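Local coordinates for COPII coat assembly protein SEC16 (Saccharomyces cerevisiae, PDB 3MZK), which helps initiate assembly of the COPII coat that forms transport vesicles at the endoplasmic reticulum and selects their cargo, and also acts in autophagy, at residues E107-D112 and E340-Y345; S65-L70 and T81-T86; G164-A169 and S187-D192; I181-G186 and S195-K200. One frame throughout, in Å; residues are numbered along the deposited sequence.

Interaction 1 of 4, residues E107-D112 and E340-Y345; sequences EMKLND and EYIFSY
Ile342 sets its CD1 methyl against the base of the Lys109 side chain: CD1 lies 3.7 Å from CB of Lys109 and 4.0 Å from the backbone N of Leu110. The setting is near-parallel helix packing in the central, ACE1-like helical part of Sec16, where the last turns of helices 101-111 and 330-344 run side by side, their axes 9.8 Å apart and crossing at 20°. With CG1 of Ile342 anti to its own carbonyl carbon (chi1 -68°), the other branch, CG2, comes 4.0 Å from Lys109 NZ. Lys109 crosses Ile342 at about a right angle and bends at its outer torsions, and its amine is hydrogen-bonded to Asn305. Beside this pair, Leu110 brings CD1 to the edge of the Tyr341 ring, in its plane, 3.8 Å from CD2 of Tyr341. With an alanine in place of Ile342, a gap would probably open between the helices, leaving the aliphatic part of Lys109 without the methyl against it. Further out, Leu110 also packs on Met84 of helix 77-94, and Tyr341 on Leu75. At the far end of the ring, Tyr341 OH lies 2.7 Å from Tyr345 OH, a weak hydrogen bond within the segment.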
loop_
_atom_site.group_PDB
_atom_site.type_symbol
_atom_site.label_atom_id
_atom_site.label_comp_id
_atom_site.label_asym_id
_atom_site.label_seq_id
_atom_site.Cartn_x
_atom_site.Cartn_y
_atom_site.Cartn_z
ATOM N N GLU B 107 -9.359 -31.510 -4.588
ATOM C CA GLU B 107 -8.334 -32.269 -5.293
ATOM C C GLU B 107 -7.311 -31.331 -5.935
ATOM O O GLU B 107 -6.108 -31.533 -5.799
ATOM C CB GLU B 107 -8.957 -33.181 -6.348
ATOM C CG GLU B 107 -7.981 -34.183 -6.934
ATOM C CD GLU B 107 -8.577 -34.980 -8.078
ATOM O OE1 GLU B 107 -9.504 -34.468 -8.743
ATOM O OE2 GLU B 107 -8.116 -36.120 -8.308
ATOM N N MET B 108 -7.792 -30.302 -6.627
ATOM C CA MET B 108 -6.906 -29.301 -7.220
ATOM C C MET B 108 -5.969 -28.702 -6.182
ATOM O O MET B 108 -4.749 -28.720 -6.348
ATOM C CB MET B 108 -7.707 -28.164 -7.857
ATOM C CG MET B 108 -8.477 -28.530 -9.100
ATOM S SD MET B 108 -9.238 -27.059 -9.805
ATOM C CE MET B 108 -7.809 -25.993 -9.931
ATOM N N LYS B 109 -6.551 -28.156 -5.118
ATOM C CA LYS B 109 -5.778 -27.457 -4.106
ATOM C C LYS B 109 -4.776 -28.400 -3.459
ATOM O O LYS B 109 -3.746 -27.977 -2.938
ATOM C CB LYS B 109 -6.708 -26.847 -3.060
ATOM C CG LYS B 109 -7.721 -25.870 -3.645
ATOM C CD LYS B 109 -8.661 -25.325 -2.576
ATOM C CE LYS B 109 -8.172 -24.007 -1.997
ATOM N NZ LYS B 109 -6.891 -24.136 -1.256
ATOM N N LEU B 110 -5.078 -29.687 -3.511
ATOM C CA LEU B 110 -4.186 -30.688 -2.953
ATOM C C LEU B 110 -2.966 -30.887 -3.850
ATOM O O LEU B 110 -1.921 -31.341 -3.395
ATOM C CB LEU B 110 -4.936 -32.010 -2.763
ATOM C CG LEU B 110 -4.116 -33.194 -2.257
ATOM C CD1 LEU B 110 -3.558 -32.904 -0.879
ATOM C CD2 LEU B 110 -4.964 -34.449 -2.242
ATOM N N ASN B 111 -3.104 -30.525 -5.121
ATOM C CA ASN B 111 -2.090 -30.832 -6.128
ATOM C C ASN B 111 -1.116 -29.700 -6.424
ATOM O O ASN B 111 -0.030 -29.932 -6.959
ATOM C CB ASN B 111 -2.761 -31.232 -7.445
ATOM C CG ASN B 111 -3.601 -32.487 -7.322
ATOM O OD1 ASN B 111 -3.365 -33.325 -6.452
ATOM N ND2 ASN B 111 -4.587 -32.628 -8.204
ATOM N N ASP B 112 -1.531 -28.479 -6.100
ATOM C CA ASP B 112 -0.882 -27.278 -6.610
ATOM C C ASP B 112 -1.028 -27.225 -8.130
ATOM O O ASP B 112 -0.362 -26.438 -8.804
ATOM C CB ASP B 112 0.587 -27.199 -6.189
ATOM C CG ASP B 112 0.752 -26.961 -4.701
ATOM O OD1 ASP B 112 0.237 -27.777 -3.906
ATOM O OD2 ASP B 112 1.383 -25.951 -4.326
ATOM N N GLU B 340 -7.929 -29.440 5.925
ATOM C CA GLU B 340 -6.951 -29.158 6.971
ATOM C C GLU B 340 -5.545 -29.497 6.499
ATOM O O GLU B 340 -4.605 -28.722 6.695
ATOM C CB GLU B 340 -7.272 -29.945 8.238
ATOM C CG GLU B 340 -6.331 -29.664 9.393
ATOM C CD GLU B 340 -6.585 -30.573 10.577
ATOM O OE1 GLU B 340 -6.707 -31.799 10.364
ATOM O OE2 GLU B 340 -6.669 -30.068 11.718
ATOM N N TYR B 341 -5.404 -30.664 5.876
ATOM C CA TYR B 341 -4.115 -31.091 5.351
ATOM C C TYR B 341 -3.543 -30.042 4.404
ATOM O O TYR B 341 -2.349 -29.763 4.431
ATOM C CB TYR B 341 -4.244 -32.437 4.640
ATOM C CG TYR B 341 -2.932 -32.994 4.139
ATOM C CD1 TYR B 341 -1.971 -33.458 5.028
ATOM C CD2 TYR B 341 -2.654 -33.062 2.776
ATOM C CE1 TYR B 341 -0.768 -33.969 4.578
ATOM C CE2 TYR B 341 -1.454 -33.576 2.315
ATOM C CZ TYR B 341 -0.516 -34.028 3.222
ATOM O OH TYR B 341 0.680 -34.540 2.776
ATOM N N ILE B 342 -4.402 -29.462 3.573
ATOM C CA ILE B 342 -3.972 -28.451 2.610
ATOM C C ILE B 342 -3.367 -27.230 3.312
ATOM O O ILE B 342 -2.331 -26.709 2.892
ATOM C CB ILE B 342 -5.134 -28.027 1.692
ATOM C CG1 ILE B 342 -5.526 -29.184 0.772
ATOM C CG2 ILE B 342 -4.756 -26.816 0.871
ATOM C CD1 ILE B 342 -6.805 -28.946 0.013
ATOM N N PHE B 343 -4.009 -26.787 4.388
ATOM C CA PHE B 343 -3.481 -25.695 5.199
ATOM C C PHE B 343 -2.160 -26.082 5.843
ATOM O O PHE B 343 -1.366 -25.221 6.208
ATOM C CB PHE B 343 -4.463 -25.325 6.312
ATOM C CG PHE B 343 -5.514 -24.340 5.903
ATOM C CD1 PHE B 343 -5.684 -23.161 6.613
ATOM C CD2 PHE B 343 -6.338 -24.590 4.817
ATOM C CE1 PHE B 343 -6.655 -22.242 6.247
ATOM C CE2 PHE B 343 -7.311 -23.682 4.448
ATOM C CZ PHE B 343 -7.470 -22.504 5.167
ATOM N N SER B 344 -1.934 -27.382 6.002
ATOM C CA SER B 344 -0.793 -27.855 6.778
ATOM C C SER B 344 0.527 -27.613 6.065
ATOM O O SER B 344 1.578 -27.540 6.698
ATOM C CB SER B 344 -0.943 -29.339 7.136
ATOM O OG SER B 344 -0.601 -30.168 6.042
ATOM N N TYR B 345 0.478 -27.493 4.745
ATOM C CA TYR B 345 1.697 -27.223 4.000
ATOM C C TYR B 345 2.188 -25.799 4.249
ATOM O O TYR B 345 3.364 -25.495 4.056
ATOM C CB TYR B 345 1.537 -27.560 2.516
ATOM C CG TYR B 345 1.803 -29.026 2.245
ATOM C CD1 TYR B 345 3.044 -29.584 2.537
ATOM C CD2 TYR B 345 0.820 -29.855 1.717
ATOM C CE1 TYR B 345 3.303 -30.920 2.306
ATOM C CE2 TYR B 345 1.072 -31.198 1.478
ATOM C CZ TYR B 345 2.317 -31.724 1.777
ATOM O OH TYR B 345 2.585 -33.055 1.548
#

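Interaction 2 of 4, residues S65-L70 and T81-T86; sequences SFPGPL and TKWMET
Trp83 presents one face and one edge of its indole to the chain leaving helix 61-65, and Ser65, Phe66 and Pro67 each use a different part. Phe66 comes edge first: its ring points toward the face of the six-membered ring of Trp83 in a T-shaped (edge-to-face) stack, with centroids 5.0 Å apart and planes at 75°. The leading atom is Phe66 CD1, 3.6 Å from CH2 of Trp83. On the same face, but over the five-membered ring, stands Pro67, whose CD makes a CH-pi contact 3.8 Å from the centroid of that ring of Trp83. Phe66 CA adds a second, more slanted CH-pi contact to the same ring. With CG anti to its backbone N (chi1 178°), Trp83 projects from helix 77-94 across to this turn.

Ser65 approaches from the rim instead. Trp83 NE1 donates to Ser65 OG at 2.7 Å, with an angle of 156° at the hydrogen and the oxygen close to the indole plane. Accepting from Trp83, the hydroxyl turns its one proton back toward the carbonyl oxygens of Asp61 and Met62, which can share it, linking the indole to the short helix 61-65. Pro67 is the centre of an inverse gamma turn. Leu334 of helix 330-344 packs on both Phe66 and Trp83, setting the aromatic pair against a third helix.

The buried tryptophan thus has its one polar side-chain atom satisfied at the edge while one face is covered by carbon. The directional N-H bond and the CH-pi contacts together are likely to restrict how far the indole could turn.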
loop_
_atom_site.group_PDB
_atom_site.type_symbol
_atom_site.label_atom_id
_atom_site.label_comp_id
_atom_site.label_asym_id
_atom_site.label_seq_id
_atom_site.Cartn_x
_atom_site.Cartn_y
_atom_site.Cartn_z
ATOM N N SER B 65 -11.410 -46.952 3.030
ATOM C CA SER B 65 -10.275 -46.827 2.122
ATOM C C SER B 65 -9.429 -45.582 2.396
ATOM O O SER B 65 -8.249 -45.540 2.048
ATOM C CB SER B 65 -10.760 -46.820 0.671
ATOM O OG SER B 65 -11.682 -45.766 0.444
ATOM N N PHE B 66 -10.039 -44.574 3.013
ATOM C CA PHE B 66 -9.356 -43.317 3.321
ATOM C C PHE B 66 -8.028 -43.580 4.022
ATOM O O PHE B 66 -7.975 -44.330 4.999
ATOM C CB PHE B 66 -10.255 -42.430 4.187
ATOM C CG PHE B 66 -9.739 -41.031 4.376
ATOM C CD1 PHE B 66 -9.623 -40.170 3.300
ATOM C CD2 PHE B 66 -9.395 -40.568 5.637
ATOM C CE1 PHE B 66 -9.156 -38.872 3.473
ATOM C CE2 PHE B 66 -8.931 -39.274 5.814
ATOM C CZ PHE B 66 -8.809 -38.427 4.730
ATOM N N PRO B 67 -6.946 -42.968 3.513
ATOM C CA PRO B 67 -5.567 -43.161 3.980
ATOM C C PRO B 67 -5.336 -42.682 5.409
ATOM O O PRO B 67 -4.791 -41.597 5.596
ATOM C CB PRO B 67 -4.743 -42.305 3.010
ATOM C CG PRO B 67 -5.598 -42.152 1.805
ATOM C CD PRO B 67 -7.001 -42.098 2.326
ATOM N N GLY B 68 -5.736 -43.491 6.390
ATOM C CA GLY B 68 -5.519 -43.194 7.797
ATOM C C GLY B 68 -5.713 -41.734 8.156
ATOM O O GLY B 68 -6.359 -40.991 7.416
ATOM N N PRO B 69 -5.168 -41.315 9.307
ATOM C CA PRO B 69 -5.199 -39.904 9.707
ATOM C C PRO B 69 -4.204 -39.083 8.897
ATOM O O PRO B 69 -3.004 -39.330 8.994
ATOM C CB PRO B 69 -4.752 -39.942 11.174
ATOM C CG PRO B 69 -4.857 -41.374 11.594
ATOM C CD PRO B 69 -4.616 -42.176 10.364
ATOM N N LEU B 70 -4.686 -38.132 8.104
ATOM C CA LEU B 70 -3.784 -37.224 7.403
ATOM C C LEU B 70 -3.066 -36.376 8.439
ATOM O O LEU B 70 -3.561 -36.200 9.551
ATOM C CB LEU B 70 -4.557 -36.316 6.449
ATOM C CG LEU B 70 -5.493 -36.998 5.461
ATOM C CD1 LEU B 70 -6.187 -35.957 4.606
ATOM C CD2 LEU B 70 -4.721 -37.976 4.602
ATOM N N THR B 81 -3.603 -38.537 -2.929
ATOM C CA THR B 81 -3.912 -38.052 -4.269
ATOM C C THR B 81 -4.558 -39.140 -5.119
ATOM O O THR B 81 -5.490 -38.874 -5.877
ATOM C CB THR B 81 -2.666 -37.514 -5.006
ATOM O OG1 THR B 81 -1.830 -36.791 -4.095
ATOM C CG2 THR B 81 -3.089 -36.587 -6.140
ATOM N N LYS B 82 -4.058 -40.365 -4.988
ATOM C CA LYS B 82 -4.617 -41.497 -5.716
ATOM C C LYS B 82 -6.001 -41.858 -5.176
ATOM O O LYS B 82 -6.920 -42.152 -5.942
ATOM C CB LYS B 82 -3.683 -42.707 -5.632
ATOM C CG LYS B 82 -4.072 -43.852 -6.554
ATOM C CD LYS B 82 -3.355 -45.142 -6.178
ATOM C CE LYS B 82 -1.842 -44.996 -6.267
ATOM N NZ LYS B 82 -1.136 -46.235 -5.829
ATOM N N TRP B 83 -6.144 -41.828 -3.854
ATOM C CA TRP B 83 -7.415 -42.153 -3.218
ATOM C C TRP B 83 -8.530 -41.214 -3.667
ATOM O O TRP B 83 -9.666 -41.640 -3.863
ATOM C CB TRP B 83 -7.280 -42.126 -1.695
ATOM C CG TRP B 83 -8.565 -42.407 -0.978
ATOM C CD1 TRP B 83 -9.022 -43.622 -0.561
ATOM C CD2 TRP B 83 -9.560 -41.451 -0.599
ATOM N NE1 TRP B 83 -10.240 -43.482 0.056
ATOM C CE2 TRP B 83 -10.592 -42.160 0.046
ATOM C CE3 TRP B 83 -9.677 -40.066 -0.740
ATOM C CZ2 TRP B 83 -11.727 -41.528 0.549
ATOM C CZ3 TRP B 83 -10.804 -39.441 -0.240
ATOM C CH2 TRP B 83 -11.815 -40.173 0.397
ATOM N N MET B 84 -8.202 -39.937 -3.830
ATOM C CA MET B 84 -9.174 -38.963 -4.321
ATOM C C MET B 84 -9.598 -39.265 -5.754
ATOM O O MET B 84 -10.783 -39.220 -6.077
ATOM C CB MET B 84 -8.632 -37.534 -4.215
ATOM C CG MET B 84 -8.298 -37.110 -2.798
ATOM S SD MET B 84 -8.514 -35.343 -2.510
ATOM C CE MET B 84 -10.271 -35.158 -2.796
ATOM N N GLU B 85 -8.627 -39.567 -6.611
ATOM C CA GLU B 85 -8.933 -39.981 -7.975
ATOM C C GLU B 85 -9.939 -41.128 -7.950
ATOM O O GLU B 85 -11.038 -41.027 -8.499
ATOM C CB GLU B 85 -7.671 -40.448 -8.701
ATOM C CG GLU B 85 -6.716 -39.359 -9.148
ATOM C CD GLU B 85 -5.485 -39.933 -9.835
ATOM O OE1 GLU B 85 -5.371 -41.177 -9.910
ATOM O OE2 GLU B 85 -4.633 -39.145 -10.297
ATOM N N THR B 86 -9.547 -42.216 -7.297
ATOM C CA THR B 86 -10.376 -43.410 -7.212
ATOM C C THR B 86 -11.780 -43.090 -6.739
ATOM O O THR B 86 -12.760 -43.394 -7.419
ATOM C CB THR B 86 -9.771 -44.429 -6.244
ATOM O OG1 THR B 86 -8.415 -44.701 -6.620
ATOM C CG2 THR B 86 -10.573 -45.716 -6.265
#

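Interaction 3 of 4, residues G164-A169 and S187-D192; sequences GNHDEA and SLMGKD
Met189 slides past His166 in the opposite direction, its CG and SD each 3.6 Å from CB of His166. The pairing is a surface contact in the helical repeat-like array of the Sec23-binding domain: the first turn of helix 166-175 meets the short connection between helices 179-187 and 191-203. Met189 has CG anti to its carbonyl carbon (chi1 -55°), is extended at the next bond and bends at the thioether (chi3 64°), which swings the methyl CE to 3.8 Å from OD2 of Asp167. The sulfur stands obliquely to the imidazole. Leu188 CB lies over one face of the ring, toward its rim, 4.1 Å from CE1 of His166. His166 NE2 makes a weak hydrogen bond to Asn262 of the second subunit, where Phe227 packs on Leu188. A serine in place of Met189 would probably leave His166 CB without its thioether neighbour and open a gap beside the imidazole. Next to the contact in the chain, the preceding helix closes in a Schellman motif at Gly164, and the new one is capped by Asn165, whose OD1 accepts from Glu168 N at 3.0 Å.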
loop_
_atom_site.group_PDB
_atom_site.type_symbol
_atom_site.label_atom_id
_atom_site.label_comp_id
_atom_site.label_asym_id
_atom_site.label_seq_id
_atom_site.Cartn_x
_atom_site.Cartn_y
_atom_site.Cartn_z
ATOM N N GLY B 164 -12.677 22.883 -8.222
ATOM C CA GLY B 164 -12.694 21.824 -7.228
ATOM C C GLY B 164 -14.070 21.252 -6.951
ATOM O O GLY B 164 -14.275 20.571 -5.948
ATOM N N ASN B 165 -15.013 21.519 -7.848
ATOM C CA ASN B 165 -16.401 21.121 -7.645
ATOM C C ASN B 165 -16.741 19.775 -8.287
ATOM O O ASN B 165 -17.317 19.717 -9.374
ATOM C CB ASN B 165 -17.337 22.209 -8.171
ATOM C CG ASN B 165 -18.723 22.128 -7.566
ATOM O OD1 ASN B 165 -19.118 21.098 -7.020
ATOM N ND2 ASN B 165 -19.474 23.219 -7.667
ATOM N N HIS B 166 -16.387 18.693 -7.604
ATOM C CA HIS B 166 -16.661 17.347 -8.093
ATOM C C HIS B 166 -18.152 17.087 -8.215
ATOM O O HIS B 166 -18.625 16.570 -9.227
ATOM C CB HIS B 166 -16.049 16.311 -7.155
ATOM C CG HIS B 166 -14.557 16.331 -7.116
ATOM N ND1 HIS B 166 -13.822 15.585 -6.226
ATOM C CD2 HIS B 166 -13.650 17.011 -7.869
ATOM C CE1 HIS B 166 -12.532 15.799 -6.420
ATOM N NE2 HIS B 166 -12.409 16.667 -7.417
ATOM N N ASP B 167 -18.887 17.442 -7.168
ATOM C CA ASP B 167 -20.312 17.141 -7.099
ATOM C C ASP B 167 -21.090 17.811 -8.223
ATOM O O ASP B 167 -21.959 17.193 -8.840
ATOM C CB ASP B 167 -20.882 17.546 -5.741
ATOM C CG ASP B 167 -20.224 16.811 -4.590
ATOM O OD1 ASP B 167 -20.952 16.317 -3.705
ATOM O OD2 ASP B 167 -18.976 16.731 -4.565
ATOM N N GLU B 168 -20.776 19.070 -8.491
ATOM C CA GLU B 168 -21.489 19.798 -9.526
ATOM C C GLU B 168 -21.103 19.280 -10.908
ATOM O O GLU B 168 -21.925 19.251 -11.824
ATOM C CB GLU B 168 -21.224 21.295 -9.416
ATOM C CG GLU B 168 -22.438 22.141 -9.724
ATOM C CD GLU B 168 -23.613 21.814 -8.824
ATOM O OE1 GLU B 168 -23.480 21.958 -7.590
ATOM O OE2 GLU B 168 -24.669 21.409 -9.354
ATOM N N ALA B 169 -19.849 18.863 -11.045
ATOM C CA ALA B 169 -19.360 18.297 -12.292
ATOM C C ALA B 169 -20.072 16.992 -12.624
ATOM O O ALA B 169 -20.496 16.777 -13.756
ATOM C CB ALA B 169 -17.858 18.078 -12.216
ATOM N N SER B 187 -14.330 8.811 -10.671
ATOM C CA SER B 187 -13.107 8.183 -10.184
ATOM C C SER B 187 -12.324 9.116 -9.256
ATOM O O SER B 187 -11.546 8.661 -8.421
ATOM C CB SER B 187 -12.234 7.703 -11.348
ATOM O OG SER B 187 -11.710 8.787 -12.098
ATOM N N LEU B 188 -12.536 10.420 -9.400
ATOM C CA LEU B 188 -11.874 11.396 -8.537
ATOM C C LEU B 188 -12.548 11.496 -7.173
ATOM O O LEU B 188 -12.082 12.233 -6.306
ATOM C CB LEU B 188 -11.871 12.783 -9.182
ATOM C CG LEU B 188 -11.352 12.925 -10.611
ATOM C CD1 LEU B 188 -11.404 14.379 -11.044
ATOM C CD2 LEU B 188 -9.937 12.385 -10.731
ATOM N N MET B 189 -13.641 10.757 -6.988
ATOM C CA MET B 189 -14.500 10.941 -5.819
ATOM C C MET B 189 -14.642 9.705 -4.929
ATOM O O MET B 189 -15.286 9.764 -3.881
ATOM C CB MET B 189 -15.887 11.420 -6.258
ATOM C CG MET B 189 -15.869 12.668 -7.114
ATOM S SD MET B 189 -17.491 13.071 -7.776
ATOM C CE MET B 189 -18.406 13.424 -6.289
ATOM N N GLY B 190 -14.054 8.589 -5.345
ATOM C CA GLY B 190 -14.108 7.373 -4.556
ATOM C C GLY B 190 -15.022 6.311 -5.134
ATOM O O GLY B 190 -15.880 6.599 -5.970
ATOM N N LYS B 191 -14.839 5.077 -4.672
ATOM C CA LYS B 191 -15.571 3.927 -5.190
ATOM C C LYS B 191 -17.083 4.101 -5.094
ATOM O O LYS B 191 -17.829 3.546 -5.901
ATOM C CB LYS B 191 -15.156 2.662 -4.438
ATOM C CG LYS B 191 -15.521 2.688 -2.966
ATOM C CD LYS B 191 -15.308 1.343 -2.293
ATOM C CE LYS B 191 -15.896 1.357 -0.890
ATOM N NZ LYS B 191 -15.719 0.056 -0.193
ATOM N N ASP B 192 -17.526 4.875 -4.108
ATOM C CA ASP B 192 -18.949 5.029 -3.816
ATOM C C ASP B 192 -19.746 5.564 -5.000
ATOM O O ASP B 192 -20.622 4.882 -5.529
ATOM C CB ASP B 192 -19.152 5.940 -2.603
ATOM C CG ASP B 192 -18.537 5.372 -1.336
ATOM O OD1 ASP B 192 -17.476 4.720 -1.424
ATOM O OD2 ASP B 192 -19.116 5.580 -0.249
#

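Interaction 4 of 4, residues I181-G186 and S195-K200; sequences IALLVG and SEVIQK
Val197 gives the largest share of this contact, with Leu183 next and Ala182 third. The CG1 methyl of Val197 is the shared point: it meets CD2 of Leu183 at 3.4 Å and CB of Ala182 at 3.7 Å, so one branch of the valine touches two consecutive residues of the helix opposite. The segments 181-186 and 195-200, on neighbouring helices 179-187 and 191-203, pack antiparallel as a helical hairpin, with axes 9.3 Å apart and N-to-C directions at 167°.

The torsions decide which methyl does what. CG1 of Val197 is anti to its backbone N (chi1 176°) and lies against Ala182 and Leu183, while CG2 turns the other way and comes 4.0 Å from the carbonyl O of Ala182. Gly186, one turn further on, has no side chain to put in the path of CG2. Leu183 runs at a slant across Val197, and although its first bond does not aim at the other helix, its CD2 branch folds in, ending 4.3 Å from CG1 of Ile198.

Neighbouring helices add to the packing. Leu170 of helix 166-175 packs on Val197 and Leu174 on Ala182, while Leu221 and Phe224 of helix 214-226 pack on Ile198. The second subunit covers another flank, its Leu184 lying against both Leu183 and Ile198.

The side-chain contacts are all carbon to carbon, and all four contacting residues are buried. With no polar side-chain group in the pairings, the two helices depend on the fit of their methyl groups and the exclusion of water, and the same leucine and isoleucine surface passes straight into the contact between subunits.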
loop_
_atom_site.group_PDB
_atom_site.type_symbol
_atom_site.label_atom_id
_atom_site.label_comp_id
_atom_site.label_asym_id
_atom_site.label_seq_id
_atom_site.Cartn_x
_atom_site.Cartn_y
_atom_site.Cartn_z
ATOM N N ILE B 181 -17.676 10.659 -19.068
ATOM C CA ILE B 181 -17.091 11.647 -18.166
ATOM C C ILE B 181 -17.630 11.453 -16.769
ATOM O O ILE B 181 -16.955 11.754 -15.788
ATOM C CB ILE B 181 -17.412 13.091 -18.594
ATOM C CG1 ILE B 181 -18.244 13.088 -19.868
ATOM C CG2 ILE B 181 -16.133 13.912 -18.774
ATOM C CD1 ILE B 181 -18.431 14.452 -20.446
ATOM N N ALA B 182 -18.862 10.966 -16.680
ATOM C CA ALA B 182 -19.447 10.684 -15.382
ATOM C C ALA B 182 -18.526 9.716 -14.649
ATOM O O ALA B 182 -18.169 9.939 -13.494
ATOM C CB ALA B 182 -20.838 10.104 -15.539
ATOM N N LEU B 183 -18.123 8.653 -15.341
ATOM C CA LEU B 183 -17.202 7.668 -14.782
ATOM C C LEU B 183 -15.867 8.306 -14.411
ATOM O O LEU B 183 -15.348 8.095 -13.312
ATOM C CB LEU B 183 -16.992 6.495 -15.752
ATOM C CG LEU B 183 -18.162 5.512 -15.849
ATOM C CD1 LEU B 183 -17.901 4.423 -16.881
ATOM C CD2 LEU B 183 -18.459 4.900 -14.480
ATOM N N LEU B 184 -15.317 9.089 -15.332
ATOM C CA LEU B 184 -14.067 9.797 -15.093
ATOM C C LEU B 184 -14.148 10.680 -13.849
ATOM O O LEU B 184 -13.360 10.525 -12.917
ATOM C CB LEU B 184 -13.689 10.630 -16.312
ATOM C CG LEU B 184 -13.423 9.767 -17.542
ATOM C CD1 LEU B 184 -13.148 10.625 -18.773
ATOM C CD2 LEU B 184 -12.269 8.818 -17.259
ATOM N N VAL B 185 -15.102 11.604 -13.830
ATOM C CA VAL B 185 -15.280 12.469 -12.673
ATOM C C VAL B 185 -15.479 11.618 -11.424
ATOM O O VAL B 185 -14.887 11.880 -10.378
ATOM C CB VAL B 185 -16.473 13.427 -12.852
ATOM C CG1 VAL B 185 -16.775 14.146 -11.551
ATOM C CG2 VAL B 185 -16.188 14.425 -13.961
ATOM N N GLY B 186 -16.306 10.586 -11.550
ATOM C CA GLY B 186 -16.583 9.686 -10.447
ATOM C C GLY B 186 -15.344 9.051 -9.848
ATOM O O GLY B 186 -15.304 8.781 -8.652
ATOM N N SER B 195 -19.596 3.624 -8.314
ATOM C CA SER B 195 -20.591 2.565 -8.408
ATOM C C SER B 195 -21.953 3.093 -8.855
ATOM O O SER B 195 -22.607 2.499 -9.710
ATOM C CB SER B 195 -20.719 1.848 -7.062
ATOM O OG SER B 195 -21.796 0.929 -7.071
ATOM N N GLU B 196 -22.378 4.209 -8.272
ATOM C CA GLU B 196 -23.674 4.791 -8.610
ATOM C C GLU B 196 -23.755 5.123 -10.097
ATOM O O GLU B 196 -24.799 4.955 -10.726
ATOM C CB GLU B 196 -23.946 6.041 -7.769
ATOM N N VAL B 197 -22.647 5.594 -10.656
ATOM C CA VAL B 197 -22.598 5.906 -12.076
ATOM C C VAL B 197 -22.786 4.638 -12.902
ATOM O O VAL B 197 -23.477 4.648 -13.922
ATOM C CB VAL B 197 -21.271 6.589 -12.464
ATOM C CG1 VAL B 197 -21.210 6.825 -13.971
ATOM C CG2 VAL B 197 -21.103 7.900 -11.702
ATOM N N ILE B 198 -22.170 3.548 -12.454
ATOM C CA ILE B 198 -22.275 2.276 -13.157
ATOM C C ILE B 198 -23.731 1.847 -13.247
ATOM O O ILE B 198 -24.208 1.431 -14.305
ATOM C CB ILE B 198 -21.472 1.170 -12.455
ATOM C CG1 ILE B 198 -20.014 1.597 -12.280
ATOM C CG2 ILE B 198 -21.558 -0.121 -13.245
ATOM C CD1 ILE B 198 -19.139 0.544 -11.646
ATOM N N GLN B 199 -24.436 1.962 -12.127
ATOM C CA GLN B 199 -25.841 1.594 -12.077
ATOM C C GLN B 199 -26.658 2.436 -13.053
ATOM O O GLN B 199 -27.430 1.898 -13.852
ATOM C CB GLN B 199 -26.385 1.755 -10.658
ATOM C CG GLN B 199 -25.575 1.015 -9.607
ATOM C CD GLN B 199 -26.363 0.751 -8.339
ATOM O OE1 GLN B 199 -27.589 0.871 -8.319
ATOM N NE2 GLN B 199 -25.663 0.388 -7.271
ATOM N N LYS B 200 -26.484 3.755 -12.990
ATOM C CA LYS B 200 -27.261 4.660 -13.834
ATOM C C LYS B 200 -27.015 4.373 -15.311
ATOM O O LYS B 200 -27.936 4.407 -16.119
ATOM C CB LYS B 200 -26.982 6.134 -13.483
ATOM C CG LYS B 200 -27.776 6.649 -12.199
ATOM C CD LYS B 200 -27.184 8.007 -11.654
ATOM C CE LYS B 200 -27.889 8.440 -10.318
ATOM N NZ LYS B 200 -27.234 9.733 -9.760
#

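How the interactions relate
The four contacts form two clusters well apart along an elongated, mostly helical chain, interaction 2 on the opposite side of its centre from 3 and 4. Interactions 1 and 2, with centres about 13 Å apart, touch, for example where Asn111 packs on Thr81. Both gather round helix 330-344, which returns from late in the chain to pack beside helices 77-94 and 101-111. Interactions 3 and 4 lie about 9 Å apart, share helix 191-203 and alternate along the chain. Between clusters the centres are 41 to 56 Å apart. Interaction 2 closes first; interaction 1 then spans a long loop within which 3 and 4 are nested. Interactions 3 and 4 also face the second subunit, joining local hairpin packing to assembly.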